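Local coordinates for protein hydrolase, isochorismatase family (Pseudomonas putida, PDB 4L07) that is a maleamate amidase of the isochorismatase family, hydrolysing the amide of maleamate, probably to maleate and ammonia, at residues A[26-31]-A[114-119]; A[120-125]-A[158-163]; A[136-141]-A[200-205]; A[149-154]-A[183-188]. All blocks are in the same frame, centred on the assembly; numbering follows the deposited sequence.

Contact 1 of 4, residues A[26-31]-A[114-119]; sequences VVDFSY and VVKKGA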
loop_
_atom_site.group_PDB
_atom_site.type_symbol
_atom_site.label_atom_id
_atom_site.label_comp_id
_atom_site.label_asym_id
_atom_site.label_seq_id
_atom_site.Cartn_x
_atom_site.Cartn_y
_atom_site.Cartn_z
ATOM N N VAL A 26 7.790 15.195 -10.369
ATOM C CA VAL A 26 7.417 15.544 -11.743
ATOM C C VAL A 26 6.642 14.373 -12.337
ATOM O O VAL A 26 7.210 13.341 -12.691
ATOM C CB VAL A 26 8.657 15.873 -12.596
ATOM C CG1 VAL A 26 8.250 16.370 -13.982
ATOM C CG2 VAL A 26 9.504 16.914 -11.892
ATOM N N VAL A 27 5.326 14.539 -12.420
ATOM C CA VAL A 27 4.428 13.449 -12.801
ATOM C C VAL A 27 4.238 13.319 -14.312
ATOM O O VAL A 27 3.595 14.165 -14.941
ATOM C CB VAL A 27 3.041 13.609 -12.130
ATOM C CG1 VAL A 27 2.137 12.436 -12.475
ATOM C CG2 VAL A 27 3.189 13.751 -10.624
ATOM N N ASP A 28 4.806 12.254 -14.881
ATOM C CA ASP A 28 4.502 11.816 -16.250
ATOM C C ASP A 28 4.696 12.879 -17.335
ATOM O O ASP A 28 3.896 12.955 -18.276
ATOM C CB ASP A 28 3.072 11.252 -16.340
ATOM C CG ASP A 28 2.854 10.046 -15.440
ATOM O OD1 ASP A 28 3.849 9.460 -14.954
ATOM O OD2 ASP A 28 1.676 9.668 -15.232
ATOM N N PHE A 29 5.749 13.685 -17.217
ATOM C CA PHE A 29 6.186 14.511 -18.348
ATOM C C PHE A 29 7.030 13.641 -19.297
ATOM O O PHE A 29 8.188 13.950 -19.590
ATOM C CB PHE A 29 6.960 15.763 -17.895
ATOM C CG PHE A 29 6.091 16.964 -17.569
ATOM C CD1 PHE A 29 4.836 17.139 -18.159
ATOM C CD2 PHE A 29 6.559 17.948 -16.703
ATOM C CE1 PHE A 29 4.059 18.256 -17.858
ATOM C CE2 PHE A 29 5.788 19.066 -16.398
ATOM C CZ PHE A 29 4.534 19.219 -16.978
ATOM N N SER A 30 6.438 12.538 -19.744
ATOM C CA SER A 30 7.027 11.663 -20.759
ATOM C C SER A 30 6.515 12.099 -22.126
ATOM O O SER A 30 5.501 12.794 -22.215
ATOM C CB SER A 30 6.659 10.203 -20.489
ATOM O OG SER A 30 5.265 9.993 -20.628
ATOM N N TYR A 31 7.206 11.698 -23.191
ATOM C CA TYR A 31 6.791 12.084 -24.545
ATOM C C TYR A 31 5.355 11.660 -24.874
ATOM O O TYR A 31 4.651 12.357 -25.596
ATOM C CB TYR A 31 7.770 11.553 -25.596
ATOM C CG TYR A 31 9.117 12.241 -25.552
ATOM C CD1 TYR A 31 9.243 13.596 -25.879
ATOM C CD2 TYR A 31 10.265 11.545 -25.177
ATOM C CE1 TYR A 31 10.477 14.231 -25.838
ATOM C CE2 TYR A 31 11.499 12.174 -25.126
ATOM C CZ TYR A 31 11.599 13.514 -25.463
ATOM O OH TYR A 31 12.826 14.132 -25.416
ATOM N N VAL A 114 10.755 6.872 -11.351
ATOM C CA VAL A 114 9.896 5.820 -10.809
ATOM C C VAL A 114 8.868 5.404 -11.868
ATOM O O VAL A 114 8.163 6.248 -12.433
ATOM C CB VAL A 114 9.216 6.258 -9.483
ATOM C CG1 VAL A 114 8.700 7.674 -9.585
ATOM C CG2 VAL A 114 8.089 5.311 -9.083
ATOM N N VAL A 115 8.807 4.106 -12.147
ATOM C CA VAL A 115 7.848 3.572 -13.115
ATOM C C VAL A 115 6.611 3.111 -12.358
ATOM O O VAL A 115 6.719 2.436 -11.330
ATOM C CB VAL A 115 8.434 2.411 -13.952
ATOM C CG1 VAL A 115 7.393 1.858 -14.920
ATOM C CG2 VAL A 115 9.658 2.874 -14.727
ATOM N N LYS A 116 5.443 3.513 -12.853
ATOM C CA LYS A 116 4.170 3.145 -12.234
ATOM C C LYS A 116 3.181 2.629 -13.283
ATOM O O LYS A 116 3.384 2.816 -14.488
ATOM C CB LYS A 116 3.584 4.339 -11.477
ATOM C CG LYS A 116 3.142 5.479 -12.384
ATOM C CD LYS A 116 2.684 6.681 -11.589
ATOM C CE LYS A 116 2.541 7.914 -12.459
ATOM N NZ LYS A 116 1.255 7.946 -13.208
ATOM N N LYS A 117 2.096 2.002 -12.819
ATOM C CA LYS A 117 1.133 1.366 -13.716
ATOM C C LYS A 117 -0.249 2.019 -13.701
ATOM O O LYS A 117 -1.090 1.693 -14.542
ATOM C CB LYS A 117 0.991 -0.129 -13.376
ATOM C CG LYS A 117 2.306 -0.865 -13.196
ATOM C CD LYS A 117 3.060 -1.089 -14.492
ATOM C CE LYS A 117 4.479 -1.559 -14.182
ATOM N NZ LYS A 117 5.241 -1.857 -15.420
ATOM N N GLY A 118 -0.477 2.929 -12.754
ATOM C CA GLY A 118 -1.755 3.636 -12.629
ATOM C C GLY A 118 -1.604 5.151 -12.700
ATOM O O GLY A 118 -0.607 5.667 -13.222
ATOM N N ALA A 119 -2.592 5.861 -12.155
ATOM C CA ALA A 119 -2.599 7.330 -12.130
ATOM C C ALA A 119 -1.682 7.920 -11.048
ATOM O O ALA A 119 -0.815 8.740 -11.342
ATOM C CB ALA A 119 -4.029 7.853 -11.980
#

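Contact 2 of 4, residues A[120-125]-A[158-163]; sequences SSFFGS and VQSGFK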
loop_
_atom_site.group_PDB
_atom_site.type_symbol
_atom_site.label_atom_id
_atom_site.label_comp_id
_atom_site.label_asym_id
_atom_site.label_seq_id
_atom_site.Cartn_x
_atom_site.Cartn_y
_atom_site.Cartn_z
ATOM N N SER A 120 -1.861 7.495 -9.801
ATOM C CA SER A 120 -1.088 8.050 -8.693
ATOM C C SER A 120 0.376 7.621 -8.724
ATOM O O SER A 120 0.682 6.446 -8.916
ATOM C CB SER A 120 -1.676 7.624 -7.356
ATOM O OG SER A 120 -0.782 7.989 -6.314
ATOM N N SER A 121 1.269 8.574 -8.483
ATOM C CA SER A 121 2.699 8.298 -8.450
ATOM C C SER A 121 3.083 7.434 -7.251
ATOM O O SER A 121 4.170 6.868 -7.223
ATOM C CB SER A 121 3.487 9.601 -8.441
ATOM O OG SER A 121 3.268 10.290 -9.660
ATOM N N PHE A 122 2.181 7.342 -6.273
ATOM C CA PHE A 122 2.429 6.569 -5.047
ATOM C C PHE A 122 1.885 5.154 -5.123
ATOM O O PHE A 122 2.347 4.270 -4.394
ATOM C CB PHE A 122 1.794 7.254 -3.831
ATOM C CG PHE A 122 2.456 8.539 -3.437
ATOM C CD1 PHE A 122 2.119 9.736 -4.071
ATOM C CD2 PHE A 122 3.406 8.563 -2.418
ATOM C CE1 PHE A 122 2.726 10.928 -3.702
ATOM C CE2 PHE A 122 4.015 9.753 -2.043
ATOM C CZ PHE A 122 3.675 10.937 -2.690
ATOM N N PHE A 123 0.897 4.935 -5.983
ATOM C CA PHE A 123 0.231 3.640 -6.014
ATOM C C PHE A 123 1.067 2.544 -6.667
ATOM O O PHE A 123 1.406 2.625 -7.847
ATOM C CB PHE A 123 -1.162 3.703 -6.662
ATOM C CG PHE A 123 -1.931 2.423 -6.494
ATOM C CD1 PHE A 123 -2.856 2.287 -5.464
ATOM C CD2 PHE A 123 -1.665 1.321 -7.310
ATOM C CE1 PHE A 123 -3.531 1.091 -5.277
ATOM C CE2 PHE A 123 -2.331 0.120 -7.123
ATOM C CZ PHE A 123 -3.274 0.010 -6.108
ATOM N N GLY A 124 1.377 1.509 -5.885
ATOM C CA GLY A 124 2.146 0.378 -6.390
ATOM C C GLY A 124 3.558 0.773 -6.784
ATOM O O GLY A 124 4.116 0.203 -7.715
ATOM N N SER A 125 4.125 1.751 -6.077
ATOM C CA SER A 125 5.456 2.273 -6.382
ATOM C C SER A 125 6.280 2.477 -5.122
ATOM O O SER A 125 5.771 2.403 -4.004
ATOM C CB SER A 125 5.362 3.601 -7.154
ATOM O OG SER A 125 5.235 4.716 -6.267
ATOM N N VAL A 158 -0.795 13.770 0.268
ATOM C CA VAL A 158 -1.322 14.249 1.559
ATOM C C VAL A 158 -1.762 13.069 2.425
ATOM O O VAL A 158 -1.503 13.045 3.633
ATOM C CB VAL A 158 -2.469 15.265 1.418
ATOM C CG1 VAL A 158 -2.526 16.167 2.648
ATOM C CG2 VAL A 158 -2.270 16.122 0.184
ATOM N N GLN A 159 -2.388 12.073 1.803
ATOM C CA GLN A 159 -2.775 10.852 2.534
ATOM C C GLN A 159 -1.574 10.134 3.137
ATOM O O GLN A 159 -1.676 9.514 4.196
ATOM C CB GLN A 159 -3.527 9.892 1.618
ATOM C CG GLN A 159 -4.950 10.338 1.324
ATOM C CD GLN A 159 -5.672 9.406 0.379
ATOM O OE1 GLN A 159 -5.058 8.737 -0.467
ATOM N NE2 GLN A 159 -6.985 9.366 0.500
ATOM N N SER A 160 -0.438 10.214 2.449
ATOM C CA SER A 160 0.781 9.520 2.868
ATOM C C SER A 160 1.545 10.232 3.994
ATOM O O SER A 160 2.523 9.702 4.513
ATOM C CB SER A 160 1.692 9.289 1.657
ATOM O OG SER A 160 1.037 8.476 0.687
ATOM N N GLY A 161 1.090 11.426 4.376
ATOM C CA GLY A 161 1.737 12.183 5.438
ATOM C C GLY A 161 2.615 13.349 5.005
ATOM O O GLY A 161 3.385 13.867 5.812
ATOM N N PHE A 162 2.482 13.785 3.753
ATOM C CA PHE A 162 3.264 14.925 3.253
ATOM C C PHE A 162 2.385 16.126 2.945
ATOM O O PHE A 162 1.280 15.980 2.438
ATOM C CB PHE A 162 4.076 14.538 2.010
ATOM C CG PHE A 162 4.875 13.282 2.194
ATOM C CD1 PHE A 162 6.080 13.309 2.881
ATOM C CD2 PHE A 162 4.406 12.065 1.702
ATOM C CE1 PHE A 162 6.815 12.145 3.070
ATOM C CE2 PHE A 162 5.130 10.898 1.894
ATOM C CZ PHE A 162 6.337 10.940 2.582
ATOM N N LYS A 163 2.890 17.313 3.269
ATOM C CA LYS A 163 2.239 18.561 2.882
ATOM C C LYS A 163 2.457 18.765 1.390
ATOM O O LYS A 163 3.511 18.396 0.855
ATOM C CB LYS A 163 2.807 19.722 3.689
ATOM C CG LYS A 163 2.426 19.655 5.162
ATOM C CD LYS A 163 3.454 20.333 6.045
ATOM C CE LYS A 163 2.987 20.379 7.495
ATOM N NZ LYS A 163 1.977 21.454 7.715
#

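Contact 3 of 4, residues A[136-141]-A[200-205]; sequences TDTVVV and LKWLRS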
loop_
_atom_site.group_PDB
_atom_site.type_symbol
_atom_site.label_atom_id
_atom_site.label_comp_id
_atom_site.label_asym_id
_atom_site.label_seq_id
_atom_site.Cartn_x
_atom_site.Cartn_y
_atom_site.Cartn_z
ATOM N N THR A 136 11.528 13.770 3.883
ATOM C CA THR A 136 10.769 14.807 3.185
ATOM C C THR A 136 9.520 15.131 4.001
ATOM O O THR A 136 8.900 14.224 4.557
ATOM C CB THR A 136 10.365 14.323 1.775
ATOM O OG1 THR A 136 11.544 14.089 0.998
ATOM C CG2 THR A 136 9.498 15.344 1.055
ATOM N N ASP A 137 9.167 16.415 4.089
ATOM C CA ASP A 137 7.932 16.822 4.769
ATOM C C ASP A 137 6.949 17.580 3.871
ATOM O O ASP A 137 5.761 17.693 4.198
ATOM C CB ASP A 137 8.221 17.616 6.057
ATOM C CG ASP A 137 9.058 18.874 5.822
ATOM O OD1 ASP A 137 9.102 19.402 4.693
ATOM O OD2 ASP A 137 9.666 19.352 6.803
ATOM N N THR A 138 7.452 18.089 2.749
ATOM C CA THR A 138 6.662 18.919 1.840
ATOM C C THR A 138 7.008 18.551 0.405
ATOM O O THR A 138 8.186 18.519 0.033
ATOM C CB THR A 138 6.944 20.422 2.062
ATOM O OG1 THR A 138 6.851 20.727 3.458
ATOM C CG2 THR A 138 5.942 21.289 1.291
ATOM N N VAL A 139 5.984 18.259 -0.395
ATOM C CA VAL A 139 6.195 17.920 -1.801
ATOM C C VAL A 139 5.602 18.984 -2.713
ATOM O O VAL A 139 4.548 19.562 -2.411
ATOM C CB VAL A 139 5.671 16.510 -2.183
ATOM C CG1 VAL A 139 6.433 15.430 -1.415
ATOM C CG2 VAL A 139 4.168 16.378 -1.950
ATOM N N VAL A 140 6.304 19.263 -3.807
ATOM C CA VAL A 140 5.764 20.111 -4.863
ATOM C C VAL A 140 5.441 19.204 -6.047
ATOM O O VAL A 140 6.310 18.479 -6.560
ATOM C CB VAL A 140 6.701 21.279 -5.266
ATOM C CG1 VAL A 140 7.391 21.896 -4.053
ATOM C CG2 VAL A 140 7.710 20.840 -6.295
ATOM N N VAL A 141 4.178 19.216 -6.453
ATOM C CA VAL A 141 3.719 18.328 -7.509
ATOM C C VAL A 141 3.505 19.109 -8.803
ATOM O O VAL A 141 2.851 20.149 -8.806
ATOM C CB VAL A 141 2.436 17.564 -7.106
ATOM C CG1 VAL A 141 2.052 16.555 -8.182
ATOM C CG2 VAL A 141 2.630 16.846 -5.777
ATOM N N LEU A 200 9.773 28.937 -6.334
ATOM C CA LEU A 200 11.193 29.280 -6.469
ATOM C C LEU A 200 11.690 30.130 -5.301
ATOM O O LEU A 200 12.730 29.832 -4.719
ATOM C CB LEU A 200 11.463 29.982 -7.804
ATOM C CG LEU A 200 11.283 29.168 -9.088
ATOM C CD1 LEU A 200 11.259 30.096 -10.296
ATOM C CD2 LEU A 200 12.351 28.088 -9.242
ATOM N N LYS A 201 10.929 31.170 -4.958
ATOM C CA LYS A 201 11.244 32.044 -3.830
ATOM C C LYS A 201 11.253 31.249 -2.528
ATOM O O LYS A 201 12.150 31.416 -1.699
ATOM C CB LYS A 201 10.237 33.201 -3.765
ATOM C CG LYS A 201 10.481 34.220 -2.661
ATOM C CD LYS A 201 9.448 35.337 -2.718
ATOM C CE LYS A 201 9.449 36.180 -1.452
ATOM N NZ LYS A 201 10.622 37.096 -1.386
ATOM N N TRP A 202 10.264 30.368 -2.372
ATOM C CA TRP A 202 10.146 29.517 -1.190
ATOM C C TRP A 202 11.309 28.565 -1.020
ATOM O O TRP A 202 11.829 28.422 0.088
ATOM C CB TRP A 202 8.813 28.760 -1.198
ATOM C CG TRP A 202 8.706 27.757 -0.075
ATOM C CD1 TRP A 202 8.624 28.013 1.289
ATOM C CD2 TRP A 202 8.697 26.290 -0.188
ATOM N NE1 TRP A 202 8.564 26.844 2.003
ATOM C CE2 TRP A 202 8.603 25.777 1.181
ATOM C CE3 TRP A 202 8.753 25.387 -1.247
ATOM C CZ2 TRP A 202 8.565 24.417 1.454
ATOM C CZ3 TRP A 202 8.718 24.020 -0.961
ATOM C CH2 TRP A 202 8.624 23.549 0.360
ATOM N N LEU A 203 11.741 27.918 -2.106
ATOM C CA LEU A 203 12.886 26.998 -2.040
ATOM C C LEU A 203 14.172 27.718 -1.612
ATOM O O LEU A 203 14.927 27.207 -0.783
ATOM C CB LEU A 203 13.091 26.255 -3.367
ATOM C CG LEU A 203 11.998 25.272 -3.811
ATOM C CD1 LEU A 203 12.220 24.813 -5.244
ATOM C CD2 LEU A 203 11.896 24.082 -2.863
ATOM N N ARG A 204 14.401 28.909 -2.164
ATOM C CA ARG A 204 15.550 29.741 -1.766
ATOM C C ARG A 204 15.481 30.097 -0.286
ATOM O O ARG A 204 16.500 30.081 0.414
ATOM C CB ARG A 204 15.634 31.013 -2.619
ATOM C CG ARG A 204 15.988 30.745 -4.069
ATOM C CD ARG A 204 16.363 32.016 -4.818
ATOM N NE ARG A 204 16.709 31.726 -6.211
ATOM C CZ ARG A 204 17.907 31.325 -6.635
ATOM N NH1 ARG A 204 18.913 31.155 -5.782
ATOM N NH2 ARG A 204 18.101 31.089 -7.926
ATOM N N SER A 205 14.271 30.396 0.186
ATOM C CA SER A 205 14.041 30.732 1.584
ATOM C C SER A 205 14.365 29.577 2.543
ATOM O O SER A 205 15.029 29.792 3.558
ATOM C CB SER A 205 12.609 31.225 1.794
ATOM O OG SER A 205 12.438 31.713 3.107
#

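Contact 4 of 4, residues A[149-154]-A[183-188]; sequences CVRATV and LYDIQQ. With SO4 (sulfate ion), chain C.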
loop_
_atom_site.group_PDB
_atom_site.type_symbol
_atom_site.label_atom_id
_atom_site.label_comp_id
_atom_site.label_asym_id
_atom_site.label_seq_id
_atom_site.Cartn_x
_atom_site.Cartn_y
_atom_site.Cartn_z
ATOM N N CYS A 149 -3.239 11.998 -13.540
ATOM C CA CYS A 149 -2.080 11.597 -12.740
ATOM C C CYS A 149 -1.658 12.621 -11.678
ATOM O O CYS A 149 -1.269 12.240 -10.573
ATOM C CB CYS A 149 -0.909 11.245 -13.652
ATOM N N VAL A 150 -1.749 13.915 -11.996
ATOM C CA VAL A 150 -1.357 14.961 -11.042
ATOM C C VAL A 150 -2.281 14.963 -9.828
ATOM O O VAL A 150 -1.808 14.836 -8.690
ATOM C CB VAL A 150 -1.309 16.365 -11.684
ATOM C CG1 VAL A 150 -1.057 17.443 -10.625
ATOM C CG2 VAL A 150 -0.216 16.418 -12.737
ATOM N N ARG A 151 -3.589 15.071 -10.069
ATOM C CA ARG A 151 -4.559 15.084 -8.969
ATOM C C ARG A 151 -4.450 13.818 -8.124
ATOM O O ARG A 151 -4.499 13.882 -6.894
ATOM C CB ARG A 151 -5.993 15.246 -9.479
ATOM C CG ARG A 151 -7.012 15.374 -8.345
ATOM C CD ARG A 151 -8.238 14.535 -8.641
ATOM N NE ARG A 151 -9.202 14.513 -7.526
ATOM C CZ ARG A 151 -10.191 15.387 -7.397
ATOM N NH1 ARG A 151 -11.035 15.310 -6.375
ATOM N NH2 ARG A 151 -10.341 16.342 -8.304
ATOM N N ALA A 152 -4.308 12.670 -8.785
ATOM C CA ALA A 152 -4.180 11.389 -8.075
ATOM C C ALA A 152 -2.942 11.358 -7.179
ATOM O O ALA A 152 -2.977 10.837 -6.047
ATOM C CB ALA A 152 -4.165 10.228 -9.066
ATOM N N THR A 153 -1.846 11.919 -7.687
ATOM C CA THR A 153 -0.575 11.982 -6.957
ATOM C C THR A 153 -0.704 12.903 -5.749
ATOM O O THR A 153 -0.182 12.602 -4.667
ATOM C CB THR A 153 0.563 12.453 -7.896
ATOM O OG1 THR A 153 0.745 11.473 -8.923
ATOM C CG2 THR A 153 1.888 12.648 -7.149
ATOM N N VAL A 154 -1.421 14.008 -5.942
ATOM C CA VAL A 154 -1.641 14.995 -4.889
ATOM C C VAL A 154 -2.450 14.401 -3.741
ATOM O O VAL A 154 -2.058 14.534 -2.582
ATOM C CB VAL A 154 -2.307 16.274 -5.443
ATOM C CG1 VAL A 154 -2.892 17.139 -4.326
ATOM C CG2 VAL A 154 -1.286 17.062 -6.247
ATOM N N LEU A 183 -7.934 21.613 -9.810
ATOM C CA LEU A 183 -7.243 22.637 -9.027
ATOM C C LEU A 183 -8.135 23.167 -7.918
ATOM O O LEU A 183 -7.660 23.452 -6.826
ATOM C CB LEU A 183 -6.739 23.785 -9.909
ATOM C CG LEU A 183 -5.566 23.438 -10.833
ATOM C CD1 LEU A 183 -5.195 24.660 -11.664
ATOM C CD2 LEU A 183 -4.357 22.911 -10.065
ATOM N N TYR A 184 -9.433 23.268 -8.197
ATOM C CA TYR A 184 -10.391 23.682 -7.173
ATOM C C TYR A 184 -10.440 22.663 -6.035
ATOM O O TYR A 184 -10.287 23.027 -4.861
ATOM C CB TYR A 184 -11.789 23.900 -7.763
ATOM C CG TYR A 184 -12.823 24.225 -6.700
ATOM C CD1 TYR A 184 -12.896 25.503 -6.145
ATOM C CD2 TYR A 184 -13.712 23.251 -6.236
ATOM C CE1 TYR A 184 -13.830 25.809 -5.165
ATOM C CE2 TYR A 184 -14.651 23.548 -5.256
ATOM C CZ TYR A 184 -14.706 24.830 -4.729
ATOM O OH TYR A 184 -15.627 25.144 -3.760
ATOM N N ASP A 185 -10.644 21.394 -6.382
ATOM C CA ASP A 185 -10.703 20.333 -5.373
ATOM C C ASP A 185 -9.427 20.258 -4.541
ATOM O O ASP A 185 -9.488 20.051 -3.326
ATOM C CB ASP A 185 -10.972 18.970 -6.014
ATOM C CG ASP A 185 -12.394 18.821 -6.545
ATOM O OD1 ASP A 185 -13.283 19.674 -6.277
ATOM O OD2 ASP A 185 -12.617 17.816 -7.241
ATOM N N ILE A 186 -8.277 20.396 -5.203
ATOM C CA ILE A 186 -6.989 20.383 -4.514
ATOM C C ILE A 186 -6.898 21.537 -3.504
ATOM O O ILE A 186 -6.646 21.304 -2.325
ATOM C CB ILE A 186 -5.798 20.386 -5.502
ATOM C CG1 ILE A 186 -5.737 19.047 -6.249
ATOM C CG2 ILE A 186 -4.487 20.645 -4.766
ATOM C CD1 ILE A 186 -4.926 19.090 -7.536
ATOM N N GLN A 187 -7.143 22.763 -3.964
ATOM C CA GLN A 187 -7.101 23.947 -3.091
ATOM C C GLN A 187 -8.027 23.816 -1.872
ATOM O O GLN A 187 -7.676 24.229 -0.765
ATOM C CB GLN A 187 -7.425 25.219 -3.891
ATOM C CG GLN A 187 -7.398 26.520 -3.083
ATOM C CD GLN A 187 -6.073 26.780 -2.384
ATOM O OE1 GLN A 187 -5.001 26.488 -2.914
ATOM N NE2 GLN A 187 -6.144 27.356 -1.181
ATOM N N GLN A 188 -9.196 23.217 -2.079
ATOM C CA GLN A 188 -10.150 23.045 -0.993
ATOM C C GLN A 188 -9.740 21.949 -0.012
ATOM O O GLN A 188 -9.817 22.148 1.205
ATOM C CB GLN A 188 -11.558 22.770 -1.542
ATOM C CG GLN A 188 -12.185 23.962 -2.265
ATOM C CD GLN A 188 -12.199 25.226 -1.416
ATOM O OE1 GLN A 188 -11.887 26.315 -1.901
ATOM N NE2 GLN A 188 -12.539 25.086 -0.142
HETATM S S SO4 C . -3.615 11.146 -17.321
HETATM O O1 SO4 C . -3.486 11.631 -18.720
HETATM O O2 SO4 C . -3.135 12.161 -16.374
HETATM O O3 SO4 C . -5.039 10.869 -17.032
HETATM O O4 SO4 C . -2.842 9.886 -17.131
#

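Contact 1 of 4, residues A[26-31]-A[114-119]
Three oxygens grip NZ of Lys116. Asp28 supplies the one from across the contact: its OD2 lies 2.7 Å from Lys116 NZ in a salt bridge and uses its syn lone pair, on the side of the other carboxylate oxygen. The other two come from the loop that follows the lysine's strand. Gly118 O accepts from Lys116 NZ at 2.9 Å, with the donor tilted 17° from the carbonyl plane, whereas Ala119 O is met from well above its plane, at the same 2.9 Å. The two side chains approach from opposite directions. Lys116 runs almost straight as far as CE, then bends at its last torsion (chi4 81°), and this bend delivers NZ to its cluster of oxygens. Asp28 OD1 is held in turn by Thr68 OG1, which, with the lysine, helps fix the rotation of the carboxylate. Asp28 also packs against Cys149, a grouping consistent with the Asp-Lys-Cys catalytic triad of isochorismatase-like amidases. The site is buried at the carboxyl ends of strands 22-27 and 112-116. Strand 65-70 runs between them in the parallel sheet, Ile70 touching both side chains, and the first turn of helix 146-159 brings Cys149 alongside.

Contact 2 of 4, residues A[120-125]-A[158-163]
Phe122 and Ser160 mark the nearest approach of the two backbones, with their CA atoms 8.6 Å apart, so side chains alone bridge the gap. Residues 120-125 form a coiled loop: Ser120 OG accepts from Phe122 N at 3.0 Å in an ST turn, and a type II beta turn follows from Phe122 to Ser125, with Gly124 at its third position. Ser125 OG bonds Ser121 O at 2.6 Å and also caps Leu127 N, leading into helix 127-133. On the other segment the chain leaves helix 146-159 through a Schellman motif at Gly161, whose positive phi (103°) suits a residue without CB; Gly161 N reaches back to Val158 O at 3.1 Å. The Phe122 ring reaches into the angle between Ser160 and Phe162. Its CG stands beside its backbone N (chi1 -69°), which directs the ring across the gap. Phe122 CD2 meets Ser160 OG at 3.9 Å, and Phe122 CE2 lies 4.2 Å from Phe162 CE2, the two rings meeting obliquely. Ser160 OG is bonded back to Asp156 O, one turn earlier. Both segments border the second subunit, whose Phe123 packs on Ser160. No hydrogen bond crosses the contact: each segment satisfies its serine hydroxyls locally or through neighbours such as Asp156, and what joins the two is van der Waals contact of the Phe122 ring with the Ser160 hydroxyl and the Phe162 ring, so shape sets the fit.

Contact 3 of 4, residues A[136-141]-A[200-205]
Thr138 and Val140 reach from one face of the central parallel sheet to the indole of Trp202, a strand-on-helix contact within the three-layer alpha/beta fold of the isochorismatase family. Val139 and Val141, alternating with them on the strand, face helix 146-159 in the opposite layer. Trp202 has its CG beside its own carbonyl carbon (chi1 174°), which carries the six-membered ring out from helix 196-207 to the strand. Thr138 comes from the opposite direction, its CG2 touching Trp202 CH2 at 3.6 Å, obliquely to the ring. Val140 instead slides past the indole, also obliquely, with its CG1 4.0 Å from Trp202 CZ3. Because the threonine's CG2 is the branch turned to the indole, OG1 is left beside the backbone N (chi1 -49°) and serves the polar side, where Gly19 N meets it. Replacing Thr138 with alanine would probably leave Trp202 CH2 without its closest partner on the strand and deprive Gly19 N of an acceptor. The Trp202 ring also makes a cation-pi contact with Arg18. Thr138 OG1 donates to Asp137 OD1 at 2.9 Å, meeting that oxygen from above the carboxylate plane, 51° out of it.

Contact 4 of 4, residues A[149-154]-A[183-188]
Ile186 meets helix 146-159 through both Val154 and the stem of Arg151, and this is the tight apolar part of the contact. The two helix segments run nearly parallel, 12° apart, with their axes 10.7 Å from one another at closest approach. Val154 CG1 sits 3.9 Å from Ile186 CG2, the side chains crossing at about a right angle, while Ile186 CD1 rests by the aliphatic start of Arg151. Beneath them lie Val141 and Val166 of the sheet. A salt bridge makes the second, polar half of the buried contact. Arg151 bends at its second torsion (chi2 -137°) and presents its guanidinium end-on, so that NH1 and NH2 both donate to one atom, Asp185 OD2, at 3.1 Å and 2.9 Å. The oxygen lies in the guanidinium plane and is met on its anti side; the carboxylate stands almost perpendicular to that plane. Ser182 OG takes a further bond from NH2. Exchanging Arg151 for a leucine would probably leave the buried Asp185 carboxylate without its charge partner. This polar edge faces the second subunit, whose own Arg151 lies close by. The looser side is the outer face of helix 176-189, where Tyr184 and Gln188 are partly exposed. At the other end of the contact, Cys149 N donates to sulfate O2 at 2.8 Å, nearly straight (174°). Chemically the contact pairs apolar packing with a buried salt bridge that probably offsets like charges at the subunit interface, while the sulfate, probably from the crystallisation liquor, may mark an anion-accepting pocket beside Cys149, the likely nucleophile as in related amidases.

Contact 1 comes first along the chain, closing the long loop from strand 22-27 to the end of strand 112-116 before any other contact opens. Contact 2 starts at once in the following loop, and Ser121 packs on Lys116 and Val27 of contact 1. It closes at the end of helix 146-159, after contacts 3 and 4 have opened, and so crosses both. Contact 4 joins that helix to helix 176-189 and is nested within contact 3, which closes last by bringing helix 196-207 back to strand 138-144. Contacts 4 and 3 thus secure helices on opposite faces of the sheet, while Cys149 links contact 4 to contact 1.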